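Local structure of prepilin (Salmonella typhi, 3FHV) at residues G56-S60 / G61-L65; Q98-C101 / V102-T106; A127-T130 / A131-S135. The protein is the type IVb pilin PilS, here its soluble part, probably a subunit of an adhesive pilus, and interacts with the host chloride channel CFTR. One frame throughout, in Å; residues are numbered along the deposited sequence.

In the fold
The three contacts are local, each within one continuous piece of chain. Contact 1 is a surface hairpin turn joining strands 53-55 and 62-66 at one edge of the antiparallel sheet. Contacts 2 and 3 lie across the chain's centre from it, about 28 and 34 Å away between centres, and are partly buried. Those two touch: helix 98-111, which holds contact 2, packs against the start of helix 131-137 in contact 3, and the disulfide C101-C138 ties helix 98-111 to the chain just after helix 131-137. Backbone bonds and two glycines shape contact 1; in contact 2 serine and threonine hydroxyls return to helical carbonyls, whereas in contact 3 a threonine hydroxyl caps a helix start.

Contact 1 of 3, residues G56-S60 / G61-L65; sequences GDPAS and GSATL
Two backbone hydrogen bonds pair D57 with S62: D57 N gives to S62 O at 3.0 Å, almost straight at 172°, and S62 N gives to D57 O at 2.9 Å. D57 O also takes the N-H of S60 at 2.9 Å, and its two donors come in from opposite faces of the carbonyl plane. A weaker bond, G61 N to P58 O at 3.2 Å, closes the short 3-10 segment 58-60. G61 and S62 both lie opposite D57, which makes a G1 beta bulge at the end of the hairpin between strands 53-55 and 62-66. G61 takes the positive phi of 74° that this bulge calls for, and G56, also at positive phi, marks the corner where the chain enters the turn.

Apolar contact is confined to one pair: P58 CB lies 3.6 Å from A63 CB, and P58 CD also approaches that methyl. P58 also packs against a modified side chain of the bound peptide. Behind the pair, A63 touches I44 of helix 36-45, and A63 N is bonded to D41 OD1, so the strand is held to that helix as well as to the turn. P58 O has a second partner in Q45 NE2.

Among polar side chains, D57 and S62 share one face, their CB atoms 4.2 Å apart, but the D57 carboxylate leads off from the strand. T64 OG1 sits between its own backbone N and carbonyl carbon (chi1 46°), which brings it over G56, 3.6 Å from G56 CA.

Contact 2 of 3, residues Q98-C101 / V102-T106; sequences QSAC and VSIST
C101 O is gripped twice by S105: OG comes in at 2.7 Å and the backbone N at 3.0 Å. The hydroxyl is folded back over its own main chain (chi1 64°) and approaches only 17° from the carbonyl plane, whereas the N-H arrives well above it. One turn of helix is thus closed by a main-chain and a side-chain bond on the same oxygen. T106 repeats the pattern on V102 O, with OG1 at 2.8 Å supplementing its backbone bond.

At A100 O, I104 N makes a short bond of 2.7 Å, nearly in line with the C=O. S103 OG lies 3.0 Å from A100 O as well, though its proton has another acceptor within reach. The main-chain ladder continues through S103 N to S99 O and V102 N to Q98 O.

Side chains also meet one turn apart. I104 CD1 touches A100 CB at 4.0 Å, and the Q98 side chain, bent at chi2 (-81°), lies alongside V102, its OE1 3.8 Å from V102 CG2, both pointing the same way.

Further out, C101 forms the disulfide with C138, I104 rests on L150 and F152 of strand 148-154, and V102 packs on A134 of helix 131-137. At the first turn, Q98 N donates to D141 OD1, which ties the start of the helix to the chain beyond helix 131-137. Successive i to i+4 backbone bonds, with the hydroxyls of S105 and T106 sharing the carbonyl one turn back, are typical of an alpha-helix; here helix 98-111 packs on strand 148-154.

Contact 3 of 3, residues A127-T130 / A131-S135; sequences AKVT and AEIAS
An N-cap opens helix 131-137: T130 OG1 accepts the N-H of I133 at 3.1 Å (153°), a side-chain acceptor for an amide of the first turn. The hydroxyl reaches it because chi1 of 55° places OG1 between the backbone N and the carbonyl carbon, turned in toward the helix. T130 O in turn takes A134 N at 2.9 Å and 179°, the first i to i+4 bond of the helix, so T130 serves both as cap and as first acceptor.

The T130 and I133 side chains cross at a slant: I133 CG1 passes 3.2 Å from T130 OG1, and its CD1 also lies near this oxygen. E132, bent at chi2, curls back so that OE1 lies 3.5 Å from T130 CB; that carboxylate stands near the N-terminal end of the helix, where it would probably be favoured electrostatically.

Before the helix, the extended chain carries V129 inward. Its CG1 touches A134 CB at 4.0 Å and, more loosely, I133 CG2, joining the linker after strand 122-124 to the helix's inner face. Beyond this pair lies helix 98-111: A134 packs on S105 and T106, while V129 reaches S105 and also I117 and I119 of strand 116-119. S109 OG is bonded to V129 N and A127 O, fixing the linker backbone. Within the helix, S135 OG adds a 2.7 Å bond to A131 O from the face opposite its own N-H.

Contact 1 of 3, residues G56-S60 / G61-L65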
ATOM      1  N   GLY A  56       8.239 -18.714  -3.727  1.00 15.87           N
ATOM      2  CA  GLY A  56       7.857 -19.871  -2.941  1.00 19.60           C
ATOM      3  C   GLY A  56       6.645 -20.499  -3.611  1.00 22.26           C
ATOM      4  O   GLY A  56       6.648 -20.698  -4.825  1.00 22.74           O
ATOM      5  N   ASP A  57       5.605 -20.794  -2.838  1.00 23.56           N
ATOM      6  CA  ASP A  57       4.393 -21.403  -3.388  1.00 25.75           C
ATOM      7  C   ASP A  57       3.111 -20.805  -2.808  1.00 26.21           C
ATOM      8  O   ASP A  57       2.458 -21.420  -1.965  1.00 25.18           O
ATOM      9  CB  ASP A  57       4.402 -22.915  -3.134  1.00 29.44           C
ATOM     10  CG  ASP A  57       4.596 -23.725  -4.402  1.00 33.70           C
ATOM     11  OD1 ASP A  57       4.540 -24.974  -4.322  1.00 36.57           O
ATOM     12  OD2 ASP A  57       4.806 -23.116  -5.476  1.00 36.82           O
ATOM     13  N   PRO A  58       2.728 -19.599  -3.259  1.00 26.83           N
ATOM     14  CA  PRO A  58       1.505 -18.974  -2.739  1.00 26.76           C
ATOM     15  C   PRO A  58       0.234 -19.778  -3.010  1.00 27.34           C
ATOM     16  O   PRO A  58      -0.739 -19.670  -2.266  1.00 25.47           O
ATOM     17  CB  PRO A  58       1.498 -17.598  -3.411  1.00 27.75           C
ATOM     18  CG  PRO A  58       2.277 -17.817  -4.665  1.00 28.54           C
ATOM     19  CD  PRO A  58       3.400 -18.718  -4.229  1.00 27.62           C
ATOM     20  N   ALA A  59       0.244 -20.593  -4.061  1.00 27.00           N
ATOM     21  CA  ALA A  59      -0.924 -21.407  -4.384  1.00 27.09           C
ATOM     22  C   ALA A  59      -1.103 -22.518  -3.351  1.00 27.17           C
ATOM     23  O   ALA A  59      -2.163 -23.139  -3.274  1.00 28.66           O
ATOM     24  CB  ALA A  59      -0.782 -22.006  -5.781  1.00 26.49           C
ATOM     25  N   SER A  60      -0.066 -22.762  -2.557  1.00 25.49           N
ATOM     26  CA  SER A  60      -0.111 -23.802  -1.531  1.00 26.06           C
ATOM     27  C   SER A  60      -0.005 -23.224  -0.120  1.00 24.14           C
ATOM     28  O   SER A  60       0.130 -23.964   0.852  1.00 23.65           O
ATOM     29  CB  SER A  60       1.025 -24.807  -1.746  1.00 26.77           C
ATOM     30  OG  SER A  60       0.899 -25.466  -2.994  1.00 28.62           O
ATOM     31  N   GLY A  61      -0.062 -21.901  -0.012  1.00 22.83           N
ATOM     32  CA  GLY A  61       0.039 -21.272   1.292  1.00 21.84           C
ATOM     33  C   GLY A  61       1.457 -21.298   1.827  1.00 21.55           C
ATOM     34  O   GLY A  61       1.675 -21.328   3.040  1.00 21.39           O
ATOM     35  N   SER A  62       2.430 -21.292   0.922  1.00 20.79           N
ATOM     36  CA  SER A  62       3.837 -21.309   1.315  1.00 20.55           C
ATOM     37  C   SER A  62       4.621 -20.235   0.566  1.00 18.99           C
ATOM     38  O   SER A  62       5.746 -20.462   0.119  1.00 19.02           O
ATOM     39  CB  SER A  62       4.453 -22.684   1.041  1.00 22.57           C
ATOM     40  OG  SER A  62       3.898 -23.669   1.897  1.00 26.87           O
ATOM     41  N   ALA A  63       4.013 -19.063   0.431  1.00 16.87           N
ATOM     42  CA  ALA A  63       4.655 -17.954  -0.252  1.00 14.28           C
ATOM     43  C   ALA A  63       5.722 -17.336   0.641  1.00 13.66           C
ATOM     44  O   ALA A  63       5.544 -17.230   1.861  1.00 11.38           O
ATOM     45  CB  ALA A  63       3.620 -16.906  -0.619  1.00 15.42           C
ATOM     46  N   THR A  64       6.830 -16.935   0.026  1.00 11.57           N
ATOM     47  CA  THR A  64       7.922 -16.300   0.746  1.00 11.11           C
ATOM     48  C   THR A  64       8.157 -14.899   0.186  1.00 10.02           C
ATOM     49  O   THR A  64       7.817 -14.608  -0.968  1.00  8.22           O
ATOM     50  CB  THR A  64       9.206 -17.132   0.652  1.00 11.29           C
ATOM     51  OG1 THR A  64       9.417 -17.542  -0.705  1.00 13.64           O
ATOM     52  CG2 THR A  64       9.099 -18.358   1.541  1.00 12.32           C
ATOM     53  N   LEU A  65       8.745 -14.040   1.009  1.00  7.30           N
ATOM     54  CA  LEU A  65       8.994 -12.646   0.645  1.00  7.90           C
ATOM     55  C   LEU A  65      10.489 -12.370   0.571  1.00  6.67           C
ATOM     56  O   LEU A  65      11.257 -12.892   1.374  1.00  6.90           O
ATOM     57  CB  LEU A  65       8.346 -11.757   1.706  1.00  7.83           C
ATOM     58  CG  LEU A  65       8.040 -10.304   1.374  1.00 12.03           C
ATOM     59  CD1 LEU A  65       7.126 -10.234   0.153  1.00 11.77           C
ATOM     60  CD2 LEU A  65       7.374  -9.667   2.584  1.00 10.80           C
TER

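Contact 2 of 3, residues Q98-C101 / V102-T106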
ATOM      1  N   GLN A  98      25.546  -2.574   3.004  1.00 10.14           N
ATOM      2  CA  GLN A  98      25.919  -1.522   3.951  1.00 13.15           C
ATOM      3  C   GLN A  98      25.219  -0.181   3.765  1.00 13.76           C
ATOM      4  O   GLN A  98      24.649   0.362   4.714  1.00 12.00           O
ATOM      5  CB  GLN A  98      27.440  -1.324   3.932  1.00 13.54           C
ATOM      6  CG  GLN A  98      28.022  -0.795   5.246  1.00 16.30           C
ATOM      7  CD  GLN A  98      27.889   0.709   5.415  1.00 18.68           C
ATOM      8  OE1 GLN A  98      28.078   1.238   6.513  1.00 21.24           O
ATOM      9  NE2 GLN A  98      27.585   1.404   4.329  1.00 19.37           N
ATOM     10  N   SER A  99      25.268   0.355   2.548  1.00 13.85           N
ATOM     11  CA  SER A  99      24.643   1.637   2.264  1.00 14.95           C
ATOM     12  C   SER A  99      23.144   1.624   2.553  1.00 13.39           C
ATOM     13  O   SER A  99      22.620   2.542   3.186  1.00 12.38           O
ATOM     14  CB  SER A  99      24.880   2.023   0.804  1.00 16.32           C
ATOM     15  OG  SER A  99      24.227   3.240   0.510  1.00 21.77           O
ATOM     16  N   ALA A 100      22.465   0.582   2.085  1.00 12.92           N
ATOM     17  CA  ALA A 100      21.028   0.448   2.286  1.00 14.00           C
ATOM     18  C   ALA A 100      20.699   0.306   3.767  1.00 12.27           C
ATOM     19  O   ALA A 100      19.719   0.864   4.244  1.00 11.37           O
ATOM     20  CB  ALA A 100      20.501  -0.755   1.516  1.00 14.43           C
ATOM     21  N   CYS A 101      21.515  -0.454   4.488  1.00 11.25           N
ATOM     22  CA  CYS A 101      21.306  -0.653   5.916  1.00 11.73           C
ATOM     23  C   CYS A 101      21.288   0.690   6.645  1.00 11.14           C
ATOM     24  O   CYS A 101      20.471   0.914   7.534  1.00 10.01           O
ATOM     25  CB  CYS A 101      22.416  -1.543   6.472  1.00 12.49           C
ATOM     26  SG  CYS A 101      22.501  -1.777   8.279  1.00 11.55           S
ATOM     27  N   VAL A 102      22.192   1.586   6.268  1.00 10.74           N
ATOM     28  CA  VAL A 102      22.246   2.895   6.906  1.00  9.52           C
ATOM     29  C   VAL A 102      21.030   3.749   6.579  1.00  9.89           C
ATOM     30  O   VAL A 102      20.423   4.349   7.467  1.00  7.60           O
ATOM     31  CB  VAL A 102      23.508   3.672   6.493  1.00  9.24           C
ATOM     32  CG1 VAL A 102      23.466   5.079   7.088  1.00 10.89           C
ATOM     33  CG2 VAL A 102      24.752   2.928   6.975  1.00  9.97           C
ATOM     34  N   SER A 103      20.672   3.808   5.301  1.00  9.82           N
ATOM     35  CA  SER A 103      19.527   4.613   4.887  1.00 10.64           C
ATOM     36  C   SER A 103      18.193   4.052   5.382  1.00  9.43           C
ATOM     37  O   SER A 103      17.308   4.806   5.770  1.00  6.97           O
ATOM     38  CB  SER A 103      19.495   4.733   3.363  1.00 12.31           C
ATOM     39  OG  SER A 103      19.276   3.467   2.778  1.00 19.25           O
ATOM     40  N   ILE A 104      18.045   2.734   5.359  1.00  8.17           N
ATOM     41  CA  ILE A 104      16.806   2.120   5.807  1.00  8.32           C
ATOM     42  C   ILE A 104      16.623   2.212   7.324  1.00  7.91           C
ATOM     43  O   ILE A 104      15.539   2.557   7.805  1.00  5.20           O
ATOM     44  CB  ILE A 104      16.737   0.644   5.381  1.00  8.43           C
ATOM     45  CG1 ILE A 104      16.741   0.546   3.847  1.00  9.01           C
ATOM     46  CG2 ILE A 104      15.478  -0.006   5.947  1.00  7.67           C
ATOM     47  CD1 ILE A 104      16.955  -0.878   3.329  1.00  9.46           C
ATOM     48  N   SER A 105      17.673   1.906   8.079  1.00  6.93           N
ATOM     49  CA  SER A 105      17.558   1.960   9.527  1.00  8.33           C
ATOM     50  C   SER A 105      17.266   3.384   9.998  1.00  9.01           C
ATOM     51  O   SER A 105      16.394   3.590  10.843  1.00  8.33           O
ATOM     52  CB  SER A 105      18.831   1.415  10.203  1.00  9.01           C
ATOM     53  OG  SER A 105      19.959   2.210   9.900  1.00  8.74           O
ATOM     54  N   THR A 106      17.970   4.372   9.448  1.00  9.01           N
ATOM     55  CA  THR A 106      17.719   5.746   9.864  1.00  8.72           C
ATOM     56  C   THR A 106      16.351   6.208   9.383  1.00  7.68           C
ATOM     57  O   THR A 106      15.647   6.931  10.089  1.00  7.27           O
ATOM     58  CB  THR A 106      18.810   6.718   9.362  1.00  9.89           C
ATOM     59  OG1 THR A 106      18.905   6.661   7.932  1.00 11.14           O
ATOM     60  CG2 THR A 106      20.154   6.347   9.976  1.00  7.55           C
TER

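Contact 3 of 3, residues A127-T130 / A131-S135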
ATOM      1  N   ALA A 127      13.766   2.973  19.528  1.00  7.11           N
ATOM      2  CA  ALA A 127      13.421   3.242  18.134  1.00  7.01           C
ATOM      3  C   ALA A 127      14.146   4.449  17.553  1.00  8.71           C
ATOM      4  O   ALA A 127      13.675   5.082  16.601  1.00  6.17           O
ATOM      5  CB  ALA A 127      11.903   3.419  17.987  1.00  8.85           C
ATOM      6  N   LYS A 128      15.295   4.780  18.126  1.00  8.28           N
ATOM      7  CA  LYS A 128      16.062   5.897  17.608  1.00  8.02           C
ATOM      8  C   LYS A 128      17.379   5.393  17.034  1.00  9.32           C
ATOM      9  O   LYS A 128      18.197   4.807  17.742  1.00  8.04           O
ATOM     10  CB  LYS A 128      16.333   6.938  18.699  1.00 11.69           C
ATOM     11  CG  LYS A 128      17.161   8.115  18.193  1.00 14.61           C
ATOM     12  CD  LYS A 128      17.364   9.193  19.240  1.00 18.56           C
ATOM     13  CE  LYS A 128      18.231  10.319  18.682  1.00 20.91           C
ATOM     14  NZ  LYS A 128      18.472  11.409  19.670  1.00 24.38           N
ATOM     15  N   VAL A 129      17.571   5.596  15.736  1.00  7.39           N
ATOM     16  CA  VAL A 129      18.805   5.185  15.088  1.00  7.33           C
ATOM     17  C   VAL A 129      19.281   6.366  14.251  1.00  8.75           C
ATOM     18  O   VAL A 129      18.574   6.824  13.356  1.00  7.64           O
ATOM     19  CB  VAL A 129      18.607   3.952  14.168  1.00  7.42           C
ATOM     20  CG1 VAL A 129      19.913   3.638  13.437  1.00  8.05           C
ATOM     21  CG2 VAL A 129      18.176   2.745  14.983  1.00  7.87           C
ATOM     22  N   THR A 130      20.473   6.865  14.569  1.00  8.54           N
ATOM     23  CA  THR A 130      21.063   7.998  13.858  1.00  9.68           C
ATOM     24  C   THR A 130      21.994   7.504  12.759  1.00  8.90           C
ATOM     25  O   THR A 130      22.400   6.347  12.752  1.00  9.02           O
ATOM     26  CB  THR A 130      21.898   8.888  14.810  1.00 10.51           C
ATOM     27  OG1 THR A 130      22.879   8.078  15.471  1.00  9.13           O
ATOM     28  CG2 THR A 130      21.005   9.563  15.854  1.00 11.57           C
ATOM     29  N   ALA A 131      22.331   8.393  11.832  1.00  9.13           N
ATOM     30  CA  ALA A 131      23.219   8.040  10.740  1.00 10.73           C
ATOM     31  C   ALA A 131      24.553   7.607  11.340  1.00 10.86           C
ATOM     32  O   ALA A 131      25.195   6.687  10.846  1.00 11.42           O
ATOM     33  CB  ALA A 131      23.413   9.246   9.812  1.00 10.97           C
ATOM     34  N   GLU A 132      24.960   8.268  12.420  1.00  9.82           N
ATOM     35  CA  GLU A 132      26.224   7.935  13.065  1.00 12.72           C
ATOM     36  C   GLU A 132      26.181   6.527  13.647  1.00 12.09           C
ATOM     37  O   GLU A 132      27.150   5.782  13.541  1.00 12.34           O
ATOM     38  CB  GLU A 132      26.554   8.935  14.178  1.00 14.17           C
ATOM     39  CG  GLU A 132      26.916  10.336  13.704  1.00 17.25           C
ATOM     40  CD  GLU A 132      25.747  11.073  13.090  1.00 19.29           C
ATOM     41  OE1 GLU A 132      24.592  10.738  13.427  1.00 17.92           O
ATOM     42  OE2 GLU A 132      25.982  11.999  12.281  1.00 21.16           O
ATOM     43  N   ILE A 133      25.062   6.158  14.261  1.00  9.73           N
ATOM     44  CA  ILE A 133      24.954   4.819  14.838  1.00 10.46           C
ATOM     45  C   ILE A 133      24.922   3.762  13.737  1.00 10.48           C
ATOM     46  O   ILE A 133      25.659   2.773  13.783  1.00  9.77           O
ATOM     47  CB  ILE A 133      23.676   4.682  15.714  1.00 10.14           C
ATOM     48  CG1 ILE A 133      23.854   5.454  17.025  1.00  9.37           C
ATOM     49  CG2 ILE A 133      23.381   3.209  15.990  1.00  8.83           C
ATOM     50  CD1 ILE A 133      22.581   5.525  17.878  1.00  5.95           C
ATOM     51  N   ALA A 134      24.062   3.975  12.744  1.00 11.71           N
ATOM     52  CA  ALA A 134      23.924   3.034  11.642  1.00 11.72           C
ATOM     53  C   ALA A 134      25.238   2.796  10.902  1.00 11.24           C
ATOM     54  O   ALA A 134      25.613   1.647  10.657  1.00  9.33           O
ATOM     55  CB  ALA A 134      22.853   3.517  10.673  1.00 10.50           C
ATOM     56  N   SER A 135      25.934   3.877  10.552  1.00 13.81           N
ATOM     57  CA  SER A 135      27.206   3.767   9.833  1.00 14.34           C
ATOM     58  C   SER A 135      28.160   2.807  10.534  1.00 13.55           C
ATOM     59  O   SER A 135      28.897   2.053   9.896  1.00 13.14           O
ATOM     60  CB  SER A 135      27.886   5.137   9.725  1.00 16.12           C
ATOM     61  OG  SER A 135      27.101   6.041   8.972  1.00 25.13           O
TER